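Local structure of bacteriocin (Pseudomonas syringae pv. tomato, 4FZL) at residues 4-9 with 35-40; 103-108 with 217-222; 145-150 with 171-176. The protein degrades the peptidoglycan precursor lipid II, probably as a colicin M-like phosphatase, and binds calcium. All blocks are in the same frame, centred on the assembly; numbering follows the deposited sequence.

In the fold
From the N terminus, contact 1 comes first. It brings the start of helix 37-54 back to helix 5-12 and closes a mostly helical loop that includes helix 22-33. Contact 2 opens only later, at the end of helix 96-106. It closes when the loop after helix 210-216 comes back to that helix. Contact 3 falls wholly between the two segments of contact 2 and pairs strand 142-153 with strand 167-178. No contacts cross. Contacts 1 and 2 touch through F35, which packs on M105 and V219, in the helical part of the protein. Contact 3 lies on the opposite side of the chain's centre from contact 1, in the sheet.

Contact 1 of 3, residues 4-9 with 35-40; sequences NPVATV and FGIQSK
V6 and Q38 are the nearest backbone positions, with V6 CA and Q38 CA 6.3 Å apart. Each lies in the first turn of its helix, V6 in helix 5-12 and Q38 in helix 37-54. N4 is the N-cap of the first helix. Its OD1 accepts from A7 N at 3.0 Å, with an N-H...O angle of 167°, and the donor stands tilted from the carbonyl plane. N4 ND2 turns to S73 O. G36 is the N-cap of the second helix, and D33 OD1 is hydrogen-bonded to both G36 N and S39 OG.

Across the gap Q38 does most of the touching. Its chain bends at chi2 (-103°), which lays the terminal amide against the two valines. The amide lies across the fork of V9: OE1 is 3.4 Å from V9 CG1, and NE2 is 3.5 Å from V9 CG2. Q38 OE1 also reaches V6 CG1 at 3.6 Å, where the two side chains run alongside each other, pointing opposite ways. V6 CG2 and I37 CG2 add a looser apolar touch at 4.4 Å. V6 also packs on V41, one turn further along helix 37-54.

No hydrogen bond crosses between the two segments. The meeting rests mainly on van der Waals contact between the Q38 amide and the V6 and V9 side chains, with a small V6-I37 touch.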
ATOM      1  N   ASN A   4     -11.007  29.264   1.226  1.00 37.48           N
ATOM      2  CA  ASN A   4     -10.425  29.241  -0.069  1.00 32.22           C
ATOM      3  C   ASN A   4     -11.066  28.181  -1.010  1.00 26.50           C
ATOM      4  O   ASN A   4     -11.749  27.222  -0.582  1.00 31.82           O
ATOM      5  CB  ASN A   4      -8.886  29.078   0.054  1.00 31.22           C
ATOM      6  CG  ASN A   4      -8.498  27.702   0.343  1.00 31.61           C
ATOM      7  OD1 ASN A   4      -8.652  26.860  -0.511  1.00 27.11           O
ATOM      8  ND2 ASN A   4      -7.895  27.476   1.483  1.00 28.06           N
ATOM      9  N   PRO A   5     -10.829  28.377  -2.310  1.00 25.62           N
ATOM     10  CA  PRO A   5     -11.472  27.618  -3.355  1.00 27.98           C
ATOM     11  C   PRO A   5     -10.862  26.272  -3.546  1.00 21.77           C
ATOM     12  O   PRO A   5     -11.603  25.445  -4.097  1.00 27.93           O
ATOM     13  CB  PRO A   5     -11.281  28.495  -4.615  1.00 26.98           C
ATOM     14  CG  PRO A   5     -10.096  29.338  -4.284  1.00 28.61           C
ATOM     15  CD  PRO A   5     -10.253  29.618  -2.829  1.00 25.65           C
ATOM     16  N   VAL A   6      -9.607  26.053  -3.135  1.00 21.00           N
ATOM     17  CA  VAL A   6      -9.011  24.727  -3.193  1.00 22.30           C
ATOM     18  C   VAL A   6      -9.721  23.803  -2.240  1.00 20.29           C
ATOM     19  O   VAL A   6     -10.124  22.663  -2.658  1.00 24.08           O
ATOM     20  CB  VAL A   6      -7.485  24.737  -2.934  1.00 26.88           C
ATOM     21  CG1 VAL A   6      -6.825  23.332  -2.927  1.00 22.84           C
ATOM     22  CG2 VAL A   6      -6.761  25.656  -3.960  1.00 27.76           C
ATOM     23  N   ALA A   7      -9.939  24.250  -0.999  1.00 24.53           N
ATOM     24  CA  ALA A   7     -10.671  23.417  -0.044  1.00 24.51           C
ATOM     25  C   ALA A   7     -12.124  23.160  -0.527  1.00 20.84           C
ATOM     26  O   ALA A   7     -12.702  22.054  -0.317  1.00 23.87           O
ATOM     27  CB  ALA A   7     -10.687  24.046   1.360  1.00 25.40           C
ATOM     28  N   THR A   8     -12.785  24.191  -1.097  1.00 20.70           N
ATOM     29  CA  THR A   8     -14.107  24.032  -1.639  1.00 22.43           C
ATOM     30  C   THR A   8     -14.243  22.890  -2.651  1.00 21.47           C
ATOM     31  O   THR A   8     -15.155  22.033  -2.540  1.00 24.86           O
ATOM     32  CB  THR A   8     -14.610  25.368  -2.198  1.00 27.78           C
ATOM     33  OG1 THR A   8     -14.635  26.331  -1.145  1.00 30.47           O
ATOM     34  CG2 THR A   8     -16.036  25.235  -2.798  1.00 27.97           C
ATOM     35  N   VAL A   9     -13.300  22.839  -3.575  1.00 21.53           N
ATOM     36  CA  VAL A   9     -13.239  21.799  -4.587  1.00 23.16           C
ATOM     37  C   VAL A   9     -12.948  20.439  -3.921  1.00 21.49           C
ATOM     38  O   VAL A   9     -13.617  19.437  -4.204  1.00 24.88           O
ATOM     39  CB  VAL A   9     -12.210  22.134  -5.675  1.00 24.31           C
ATOM     40  CG1 VAL A   9     -11.740  20.865  -6.524  1.00 25.43           C
ATOM     41  CG2 VAL A   9     -12.776  23.300  -6.524  1.00 26.78           C
ATOM     42  N   PHE A  35      -1.360  18.637 -13.753  1.00 24.07           N
ATOM     43  CA  PHE A  35      -0.765  18.272 -12.460  1.00 22.91           C
ATOM     44  C   PHE A  35      -0.320  19.525 -11.741  1.00 23.41           C
ATOM     45  O   PHE A  35       0.823  19.683 -11.368  1.00 27.42           O
ATOM     46  CB  PHE A  35       0.381  17.246 -12.574  1.00 23.33           C
ATOM     47  CG  PHE A  35       0.712  16.623 -11.268  1.00 21.59           C
ATOM     48  CD1 PHE A  35      -0.235  15.868 -10.589  1.00 26.11           C
ATOM     49  CD2 PHE A  35       1.926  16.803 -10.687  1.00 25.15           C
ATOM     50  CE1 PHE A  35       0.042  15.324  -9.340  1.00 28.98           C
ATOM     51  CE2 PHE A  35       2.196  16.259  -9.467  1.00 26.17           C
ATOM     52  CZ  PHE A  35       1.263  15.507  -8.788  1.00 29.88           C
ATOM     53  N   GLY A  36      -1.260  20.439 -11.635  1.00 22.05           N
ATOM     54  CA  GLY A  36      -1.085  21.704 -10.956  1.00 24.69           C
ATOM     55  C   GLY A  36      -1.450  21.708  -9.488  1.00 22.86           C
ATOM     56  O   GLY A  36      -1.404  20.661  -8.823  1.00 23.05           O
ATOM     57  N   ILE A  37      -1.784  22.903  -8.981  1.00 23.95           N
ATOM     58  CA  ILE A  37      -2.051  23.069  -7.525  1.00 22.21           C
ATOM     59  C   ILE A  37      -3.171  22.169  -7.022  1.00 20.38           C
ATOM     60  O   ILE A  37      -2.959  21.472  -6.033  1.00 23.60           O
ATOM     61  CB  ILE A  37      -2.334  24.546  -7.129  1.00 21.73           C
ATOM     62  CG1 ILE A  37      -1.068  25.367  -7.380  1.00 21.83           C
ATOM     63  CG2 ILE A  37      -2.865  24.671  -5.699  1.00 25.16           C
ATOM     64  CD1 ILE A  37      -1.330  26.888  -7.328  1.00 23.21           C
ATOM     65  N   GLN A  38      -4.349  22.218  -7.654  1.00 24.09           N
ATOM     66  CA  GLN A  38      -5.421  21.411  -7.172  1.00 22.54           C
ATOM     67  C   GLN A  38      -5.083  19.918  -7.157  1.00 20.24           C
ATOM     68  O   GLN A  38      -5.415  19.216  -6.201  1.00 21.08           O
ATOM     69  CB  GLN A  38      -6.683  21.638  -7.958  1.00 28.05           C
ATOM     70  CG  GLN A  38      -7.262  22.976  -7.705  1.00 33.31           C
ATOM     71  CD  GLN A  38      -8.474  22.962  -6.765  1.00 41.70           C
ATOM     72  OE1 GLN A  38      -8.613  22.136  -5.821  1.00 40.96           O
ATOM     73  NE2 GLN A  38      -9.372  23.871  -7.051  1.00 38.17           N
ATOM     74  N   SER A  39      -4.426  19.448  -8.204  1.00 20.56           N
ATOM     75  CA  SER A  39      -3.973  18.068  -8.261  1.00 19.35           C
ATOM     76  C   SER A  39      -2.982  17.679  -7.165  1.00 18.73           C
ATOM     77  O   SER A  39      -3.080  16.585  -6.526  1.00 22.50           O
ATOM     78  CB  SER A  39      -3.351  17.729  -9.628  1.00 24.35           C
ATOM     79  OG  SER A  39      -4.243  17.817 -10.664  1.00 24.77           O
ATOM     80  N   LYS A  40      -2.039  18.577  -6.899  1.00 20.51           N
ATOM     81  CA  LYS A  40      -0.974  18.305  -5.903  1.00 20.88           C
ATOM     82  C   LYS A  40      -1.584  18.333  -4.536  1.00 19.03           C
ATOM     83  O   LYS A  40      -1.284  17.491  -3.682  1.00 21.12           O
ATOM     84  CB  LYS A  40       0.171  19.283  -6.056  1.00 24.32           C
ATOM     85  CG  LYS A  40       1.028  19.041  -7.316  1.00 24.36           C
ATOM     86  CD  LYS A  40       2.118  20.085  -7.396  1.00 33.01           C
ATOM     87  CE  LYS A  40       2.760  20.192  -8.767  1.00 37.04           C
ATOM     88  NZ  LYS A  40       3.560  21.439  -8.943  1.00 42.44           N
TER

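Contact 2 of 3, residues 103-108 with 217-222; sequences HGMFGL and SAVPFT. With EDO (1,2-ethanediol), chain I.
G104 and T222 join the last turn of helix 96-106 to the loop that runs from helix 210-216 to strand 224-227. T222 N gives its proton to G104 O at 2.8 Å, with an N-H...O angle of 164° and the donor in the carbonyl plane. The same oxygen also receives a CA-H...O contact from F221 CA at 3.2 Å.

Two waters extend the join. One donates to H103 O and to T222 O. The other donates to M105 O and to P220 O. Three successive carbonyls at the helix end thus meet the loop, one directly and two through water. H103 O also accepts from G107 N, the main-chain bond of this last turn.

Side chains add less. M105, modelled in two conformers, runs in one of them at about a right angle to V219. Its CG is then 4.0 Å from V219 CG1 and 3.7 Å from P220 O. One face of the F221 ring carries a 1,2-ethanediol, probably from the crystallisation liquor, whose O2 accepts from F221 N at 3.0 Å. F221 also packs on N200 and P201.

Just past the helix, G107 CA sits over the centre of the H103 ring. That ring is held by Y83 OH at ND1 and by A110 O at NE2. L108 then leaves the helix with positive phi. The arrangement is typical of a helix C terminus, where carbonyls of the last turn are met by an extended loop and by water, H103 O keeping its bond from G107 N as well.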
ATOM      1  N   HIS A 103       4.459   9.609  -1.788  1.00 23.29           N
ATOM      2  CA  HIS A 103       5.651   9.466  -1.046  1.00 24.22           C
ATOM      3  C   HIS A 103       6.840   9.503  -2.008  1.00 23.36           C
ATOM      4  O   HIS A 103       7.892   9.992  -1.671  1.00 24.15           O
ATOM      5  CB  HIS A 103       5.651   8.167  -0.241  1.00 22.71           C
ATOM      6  CG  HIS A 103       6.703   8.146   0.799  1.00 24.49           C
ATOM      7  ND1 HIS A 103       6.548   8.779   1.995  1.00 26.22           N
ATOM      8  CD2 HIS A 103       7.992   7.578   0.804  1.00 26.09           C
ATOM      9  CE1 HIS A 103       7.684   8.630   2.685  1.00 25.55           C
ATOM     10  NE2 HIS A 103       8.534   7.856   1.966  1.00 26.30           N
ATOM     11  N   GLY A 104       6.696   8.962  -3.221  1.00 21.63           N
ATOM     12  CA  GLY A 104       7.854   8.963  -4.170  1.00 25.18           C
ATOM     13  C   GLY A 104       8.203  10.396  -4.647  1.00 24.43           C
ATOM     14  O   GLY A 104       9.318  10.677  -5.062  1.00 29.90           O
ATOM     15  N   MET A 105       7.226  11.292  -4.598  0.50 26.59           N
ATOM     16  CA  MET A 105       7.438  12.664  -5.056  0.50 28.36           C
ATOM     17  C   MET A 105       7.633  13.693  -3.937  0.50 27.59           C
ATOM     18  O   MET A 105       8.131  14.793  -4.188  0.50 30.46           O
ATOM     19  CB  MET A 105       6.268  13.109  -5.926  0.50 37.33           C
ATOM     20  CG  MET A 105       6.252  12.493  -7.321  0.50 41.66           C
ATOM     21  SD  MET A 105       4.558  12.674  -7.893  0.50 49.27           S
ATOM     22  CE  MET A 105       4.139  13.906  -6.668  0.50 26.07           C
ATOM     23  N   PHE A 106       7.206  13.358  -2.722  1.00 27.04           N
ATOM     24  CA  PHE A 106       7.304  14.293  -1.596  1.00 35.39           C
ATOM     25  C   PHE A 106       8.059  13.763  -0.403  1.00 29.33           C
ATOM     26  O   PHE A 106       8.468  14.565   0.437  1.00 33.34           O
ATOM     27  CB  PHE A 106       5.919  14.722  -1.107  1.00 32.52           C
ATOM     28  CG  PHE A 106       5.041  15.322  -2.178  1.00 29.07           C
ATOM     29  CD1 PHE A 106       5.515  16.401  -2.908  1.00 45.40           C
ATOM     30  CD2 PHE A 106       3.868  14.759  -2.522  1.00 30.53           C
ATOM     31  CE1 PHE A 106       4.776  16.954  -3.934  1.00 57.27           C
ATOM     32  CE2 PHE A 106       3.100  15.307  -3.524  1.00 28.65           C
ATOM     33  CZ  PHE A 106       3.553  16.380  -4.247  1.00 45.71           C
ATOM     34  N   GLY A 107       8.306  12.444  -0.344  1.00 28.95           N
ATOM     35  CA  GLY A 107       8.875  11.816   0.835  1.00 29.41           C
ATOM     36  C   GLY A 107      10.395  11.797   0.991  1.00 30.12           C
ATOM     37  O   GLY A 107      10.867  11.235   1.983  1.00 30.95           O
ATOM     38  N   LEU A 108      11.150  12.400   0.052  1.00 28.41           N
ATOM     39  CA  LEU A 108      12.625  12.547   0.175  1.00 34.61           C
ATOM     40  C   LEU A 108      13.376  11.213   0.307  1.00 34.55           C
ATOM     41  O   LEU A 108      14.402  11.141   0.926  1.00 35.45           O
ATOM     42  CB  LEU A 108      12.933  13.421   1.382  1.00 36.80           C
ATOM     43  CG  LEU A 108      12.321  14.817   1.353  1.00 40.59           C
ATOM     44  CD1 LEU A 108      12.728  15.555   2.628  1.00 42.24           C
ATOM     45  CD2 LEU A 108      12.764  15.592   0.108  1.00 48.09           C
ATOM     46  N   SER A 217       6.101  12.585 -15.490  1.00 38.04           N
ATOM     47  CA  SER A 217       7.451  12.256 -15.974  1.00 38.70           C
ATOM     48  C   SER A 217       8.364  13.483 -15.760  1.00 38.72           C
ATOM     49  O   SER A 217       9.569  13.351 -15.724  1.00 51.43           O
ATOM     50  CB  SER A 217       7.416  11.886 -17.455  1.00 49.68           C
ATOM     51  OG  SER A 217       7.051  13.023 -18.257  1.00 49.59           O
ATOM     52  N   ALA A 218       7.745  14.668 -15.656  1.00 38.94           N
ATOM     53  CA  ALA A 218       8.432  15.961 -15.513  1.00 48.93           C
ATOM     54  C   ALA A 218       8.748  16.293 -14.042  1.00 44.82           C
ATOM     55  O   ALA A 218       9.503  17.197 -13.736  1.00 55.08           O
ATOM     56  CB  ALA A 218       7.544  17.047 -16.102  1.00 59.28           C
ATOM     57  N   VAL A 219       8.179  15.535 -13.134  1.00 36.37           N
ATOM     58  CA  VAL A 219       8.270  15.842 -11.717  1.00 33.50           C
ATOM     59  C   VAL A 219       9.388  15.014 -11.053  1.00 30.86           C
ATOM     60  O   VAL A 219       9.518  13.798 -11.331  1.00 32.09           O
ATOM     61  CB  VAL A 219       6.910  15.563 -11.078  1.00 34.46           C
ATOM     62  CG1 VAL A 219       6.976  15.687  -9.565  1.00 40.33           C
ATOM     63  CG2 VAL A 219       5.924  16.509 -11.741  1.00 36.40           C
ATOM     64  N   PRO A 220      10.181  15.641 -10.147  1.00 32.04           N
ATOM     65  CA  PRO A 220      11.209  14.800  -9.491  1.00 33.00           C
ATOM     66  C   PRO A 220      10.629  13.680  -8.606  1.00 29.60           C
ATOM     67  O   PRO A 220       9.607  13.849  -8.012  1.00 32.03           O
ATOM     68  CB  PRO A 220      12.011  15.774  -8.634  1.00 37.09           C
ATOM     69  CG  PRO A 220      11.662  17.153  -9.170  1.00 44.75           C
ATOM     70  CD  PRO A 220      10.257  17.052  -9.732  1.00 39.95           C
ATOM     71  N   PHE A 221      11.318  12.570  -8.521  1.00 32.50           N
ATOM     72  CA  PHE A 221      10.915  11.418  -7.714  1.00 28.65           C
ATOM     73  C   PHE A 221      12.167  10.832  -7.067  1.00 27.51           C
ATOM     74  O   PHE A 221      13.334  10.913  -7.600  1.00 31.26           O
ATOM     75  CB  PHE A 221      10.238  10.383  -8.583  1.00 34.52           C
ATOM     76  CG  PHE A 221      11.137   9.810  -9.650  1.00 31.50           C
ATOM     77  CD1 PHE A 221      11.953   8.717  -9.400  1.00 36.46           C
ATOM     78  CD2 PHE A 221      11.084  10.335 -10.926  1.00 35.94           C
ATOM     79  CE1 PHE A 221      12.737   8.170 -10.402  1.00 39.16           C
ATOM     80  CE2 PHE A 221      11.876   9.817 -11.930  1.00 45.93           C
ATOM     81  CZ  PHE A 221      12.709   8.726 -11.664  1.00 39.82           C
ATOM     82  N   THR A 222      11.945  10.172  -5.913  1.00 28.24           N
ATOM     83  CA  THR A 222      13.011   9.370  -5.282  1.00 27.87           C
ATOM     84  C   THR A 222      12.406   8.060  -4.839  1.00 24.83           C
ATOM     85  O   THR A 222      11.400   8.027  -4.123  1.00 26.96           O
ATOM     86  CB  THR A 222      13.642  10.089  -4.077  1.00 28.56           C
ATOM     87  OG1 THR A 222      14.093  11.374  -4.531  1.00 34.93           O
ATOM     88  CG2 THR A 222      14.855   9.289  -3.517  1.00 32.87           C
TER
HETATM   89  C1  EDO I 307      15.367  11.124 -10.636  1.00 37.94           C
HETATM   90  O1  EDO I 307      15.177  10.744  -9.246  1.00 47.39           O
HETATM   91  C2  EDO I 307      14.186  11.957 -11.192  1.00 30.96           C
HETATM   92  O2  EDO I 307      13.797  12.901 -10.257  1.00 36.18           O
HETATM   93  O   HOH W   1      10.734   9.614  -1.919  1.00 26.80           O
HETATM   94  O   HOH W   2       8.644  15.976  -6.606  1.00 37.68           O

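Contact 3 of 3, residues 145-150 with 171-176; sequences SLDVNF and RLVGTI. With EDO (1,2-ethanediol), chain G; EDO (1,2-ethanediol), chain F; EDO (1,2-ethanediol), chain E.
L146 and G174 form one hydrogen-bonded pair of an antiparallel ladder, and V148 and L172 form the next. L146 N donates to G174 O at 2.8 Å, and G174 N returns a bond to L146 O at 3.0 Å. V148 and L172 exchange the same two bonds. S145, D147 and N149 face T175, V173 and R171 as the non-hydrogen-bonded pairs.

The ionic contact runs diagonally on the face that carries D147 and R171. R171 is extended from CG to NE and holds the carboxylate from its NE side: NE meets D147 OD1 and NH2 meets D147 OD2, each at 2.8 Å. Both oxygens use their syn lone pairs. The two planes lie 9° apart, and both bonds are nearly straight, at 176° (R171 NE to D147 OD1) and 172° (R171 NH2 to D147 OD2). NH1 and NH2 of R171 each donate to a separate 1,2-ethanediol, probably from the crystallisation liquor. D147 OD1 also rests on V173 CB at 3.5 Å. N149 ND2 lies alongside R171, 3.4 Å from R171 CB.

The apolar contacts fill the other face. L146 CD2 meets L172 CD2 at 3.5 Å. F150 presents its ring edge to L172 CB at 4.1 Å, and I176 CD1 lies against L146 CB. V131 and V134 of helix 129-135 cover this face.

Strand 184-197 flanks 167-178 on its other edge. The pairing is that of neighbouring antiparallel strands in a mixed sheet, packed by a helix on one face.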
ATOM      1  N   SER A 145      11.570 -28.309  12.065  1.00 41.09           N
ATOM      2  CA  SER A 145      11.496 -26.900  11.790  1.00 29.71           C
ATOM      3  C   SER A 145      11.411 -26.607  10.275  1.00 25.18           C
ATOM      4  O   SER A 145      11.944 -27.389   9.433  1.00 27.89           O
ATOM      5  CB  SER A 145      12.730 -26.270  12.423  1.00 43.51           C
ATOM      6  OG  SER A 145      13.824 -26.404  11.554  1.00 56.60           O
ATOM      7  N   LEU A 146      10.782 -25.482   9.944  1.00 28.49           N
ATOM      8  CA  LEU A 146      10.654 -25.017   8.533  1.00 25.24           C
ATOM      9  C   LEU A 146      10.970 -23.516   8.532  1.00 24.23           C
ATOM     10  O   LEU A 146      10.434 -22.777   9.347  1.00 23.79           O
ATOM     11  CB  LEU A 146       9.222 -25.162   8.074  1.00 23.60           C
ATOM     12  CG  LEU A 146       8.888 -24.659   6.657  1.00 28.79           C
ATOM     13  CD1 LEU A 146       9.410 -25.731   5.740  1.00 30.07           C
ATOM     14  CD2 LEU A 146       7.429 -24.473   6.416  1.00 36.06           C
ATOM     15  N   ASP A 147      11.766 -23.049   7.587  1.00 22.58           N
ATOM     16  CA  ASP A 147      12.031 -21.631   7.480  1.00 19.98           C
ATOM     17  C   ASP A 147      12.412 -21.399   6.040  1.00 18.55           C
ATOM     18  O   ASP A 147      13.590 -21.527   5.705  1.00 20.95           O
ATOM     19  CB  ASP A 147      13.101 -21.219   8.505  1.00 22.89           C
ATOM     20  CG  ASP A 147      13.183 -19.722   8.791  1.00 27.97           C
ATOM     21  OD1 ASP A 147      12.503 -18.961   8.055  1.00 24.11           O
ATOM     22  OD2 ASP A 147      13.894 -19.276   9.786  1.00 31.54           O
ATOM     23  N   VAL A 148      11.466 -21.019   5.199  0.50 20.69           N
ATOM     24  CA  VAL A 148      11.761 -20.838   3.809  0.50 19.96           C
ATOM     25  C   VAL A 148      11.109 -19.579   3.281  0.50 19.56           C
ATOM     26  O   VAL A 148      10.161 -19.053   3.869  0.50 22.51           O
ATOM     27  CB  VAL A 148      11.283 -22.057   3.014  0.50 26.62           C
ATOM     28  CG1 VAL A 148      11.993 -23.310   3.519  0.50 31.31           C
ATOM     29  CG2 VAL A 148       9.766 -22.188   3.129  0.50 22.47           C
ATOM     30  N   ASN A 149      11.623 -19.096   2.171  1.00 18.69           N
ATOM     31  CA  ASN A 149      11.116 -17.865   1.583  1.00 19.80           C
ATOM     32  C   ASN A 149      10.586 -18.142   0.177  1.00 20.23           C
ATOM     33  O   ASN A 149      10.973 -19.130  -0.475  1.00 25.58           O
ATOM     34  CB  ASN A 149      12.241 -16.882   1.454  1.00 18.98           C
ATOM     35  CG  ASN A 149      13.066 -16.722   2.704  1.00 17.03           C
ATOM     36  OD1 ASN A 149      14.390 -16.905   2.659  1.00 22.65           O
ATOM     37  ND2 ASN A 149      12.423 -16.499   3.782  1.00 17.13           N
ATOM     38  N   PHE A 150       9.611 -17.341  -0.212  1.00 20.13           N
ATOM     39  CA  PHE A 150       8.960 -17.490  -1.523  1.00 19.18           C
ATOM     40  C   PHE A 150       8.438 -16.168  -2.097  1.00 19.89           C
ATOM     41  O   PHE A 150       7.980 -15.306  -1.324  1.00 21.39           O
ATOM     42  CB  PHE A 150       7.851 -18.559  -1.505  1.00 26.66           C
ATOM     43  CG  PHE A 150       6.741 -18.266  -0.548  1.00 24.31           C
ATOM     44  CD1 PHE A 150       5.526 -17.716  -0.949  1.00 23.08           C
ATOM     45  CD2 PHE A 150       6.922 -18.566   0.779  1.00 27.35           C
ATOM     46  CE1 PHE A 150       4.517 -17.493  -0.008  1.00 27.06           C
ATOM     47  CE2 PHE A 150       5.930 -18.331   1.715  1.00 32.86           C
ATOM     48  CZ  PHE A 150       4.730 -17.777   1.328  1.00 25.38           C
ATOM     49  N   ARG A 171       8.257 -14.940   3.994  1.00 19.40           N
ATOM     50  CA  ARG A 171       8.931 -15.967   4.758  1.00 19.98           C
ATOM     51  C   ARG A 171       7.938 -16.772   5.567  1.00 19.12           C
ATOM     52  O   ARG A 171       7.098 -16.192   6.228  1.00 20.06           O
ATOM     53  CB  ARG A 171       9.924 -15.329   5.729  1.00 18.67           C
ATOM     54  CG  ARG A 171      10.639 -16.271   6.672  1.00 19.65           C
ATOM     55  CD  ARG A 171      11.563 -15.454   7.516  1.00 23.07           C
ATOM     56  NE  ARG A 171      12.284 -16.247   8.481  1.00 24.72           N
ATOM     57  CZ  ARG A 171      12.896 -15.730   9.545  1.00 23.24           C
ATOM     58  NH1 ARG A 171      12.726 -14.438   9.851  1.00 30.69           N
ATOM     59  NH2 ARG A 171      13.559 -16.532  10.383  1.00 29.86           N
ATOM     60  N   LEU A 172       8.000 -18.101   5.479  1.00 21.92           N
ATOM     61  CA  LEU A 172       7.174 -19.008   6.255  1.00 20.66           C
ATOM     62  C   LEU A 172       8.088 -19.675   7.250  1.00 22.86           C
ATOM     63  O   LEU A 172       9.046 -20.380   6.853  1.00 20.96           O
ATOM     64  CB  LEU A 172       6.511 -20.070   5.358  1.00 23.83           C
ATOM     65  CG  LEU A 172       5.519 -21.007   6.059  1.00 25.27           C
ATOM     66  CD1 LEU A 172       4.276 -20.331   6.675  1.00 29.26           C
ATOM     67  CD2 LEU A 172       5.142 -22.126   5.051  1.00 30.47           C
ATOM     68  N   VAL A 173       7.800 -19.492   8.543  1.00 20.08           N
ATOM     69  CA  VAL A 173       8.708 -19.967   9.567  1.00 21.71           C
ATOM     70  C   VAL A 173       7.867 -20.582  10.702  1.00 23.12           C
ATOM     71  O   VAL A 173       6.878 -19.984  11.183  1.00 22.88           O
ATOM     72  CB  VAL A 173       9.651 -18.825  10.077  1.00 21.80           C
ATOM     73  CG1 VAL A 173       8.876 -17.564  10.471  1.00 25.20           C
ATOM     74  CG2 VAL A 173      10.470 -19.326  11.243  1.00 29.70           C
ATOM     75  N   GLY A 174       8.248 -21.791  11.092  1.00 22.35           N
ATOM     76  CA  GLY A 174       7.585 -22.494  12.154  1.00 27.14           C
ATOM     77  C   GLY A 174       8.028 -23.922  12.254  1.00 26.17           C
ATOM     78  O   GLY A 174       9.151 -24.294  11.889  1.00 27.75           O
ATOM     79  N   THR A 175       7.133 -24.729  12.824  1.00 31.38           N
ATOM     80  CA  THR A 175       7.422 -26.125  13.101  1.00 32.26           C
ATOM     81  C   THR A 175       6.345 -27.003  12.460  1.00 31.29           C
ATOM     82  O   THR A 175       5.139 -26.610  12.322  1.00 39.06           O
ATOM     83  CB  THR A 175       7.560 -26.363  14.644  1.00 39.22           C
ATOM     84  OG1 THR A 175       6.345 -26.045  15.305  1.00 51.39           O
ATOM     85  CG2 THR A 175       8.723 -25.511  15.279  1.00 49.04           C
ATOM     86  N   ILE A 176       6.777 -28.195  12.097  1.00 36.26           N
ATOM     87  CA  ILE A 176       5.930 -29.209  11.517  1.00 33.70           C
ATOM     88  C   ILE A 176       5.907 -30.381  12.470  1.00 44.24           C
ATOM     89  O   ILE A 176       6.955 -30.814  12.926  1.00 41.12           O
ATOM     90  CB  ILE A 176       6.508 -29.680  10.196  1.00 31.94           C
ATOM     91  CG1 ILE A 176       6.521 -28.544   9.194  1.00 39.33           C
ATOM     92  CG2 ILE A 176       5.772 -30.914   9.677  1.00 42.67           C
ATOM     93  CD1 ILE A 176       7.398 -28.827   8.029  1.00 37.68           C
TER
HETATM   94  C1  EDO G 305      15.789 -24.742   6.732  1.00 33.98           C
HETATM   95  O1  EDO G 305      15.713 -24.036   7.989  1.00 34.13           O
HETATM   96  C2  EDO G 305      14.600 -24.616   5.807  1.00 30.84           C
HETATM   97  O2  EDO G 305      13.420 -25.091   6.396  1.00 29.44           O
HETATM   98  C1  EDO F 304      14.597 -13.076  12.317  1.00 34.00           C
HETATM   99  O1  EDO F 304      15.418 -11.930  12.793  1.00 48.61           O
HETATM  100  C2  EDO F 304      15.509 -14.274  12.381  1.00 29.58           C
HETATM  101  O2  EDO F 304      15.001 -15.538  12.828  1.00 37.76           O
HETATM  102  C1  EDO E 303      11.245 -11.611   7.177  1.00 26.65           C
HETATM  103  O1  EDO E 303      11.576 -12.068   8.498  1.00 24.48           O
HETATM  104  C2  EDO E 303      12.124 -10.502   6.748  1.00 24.82           C
HETATM  105  O2  EDO E 303      12.003  -9.361   7.576  1.00 33.66           O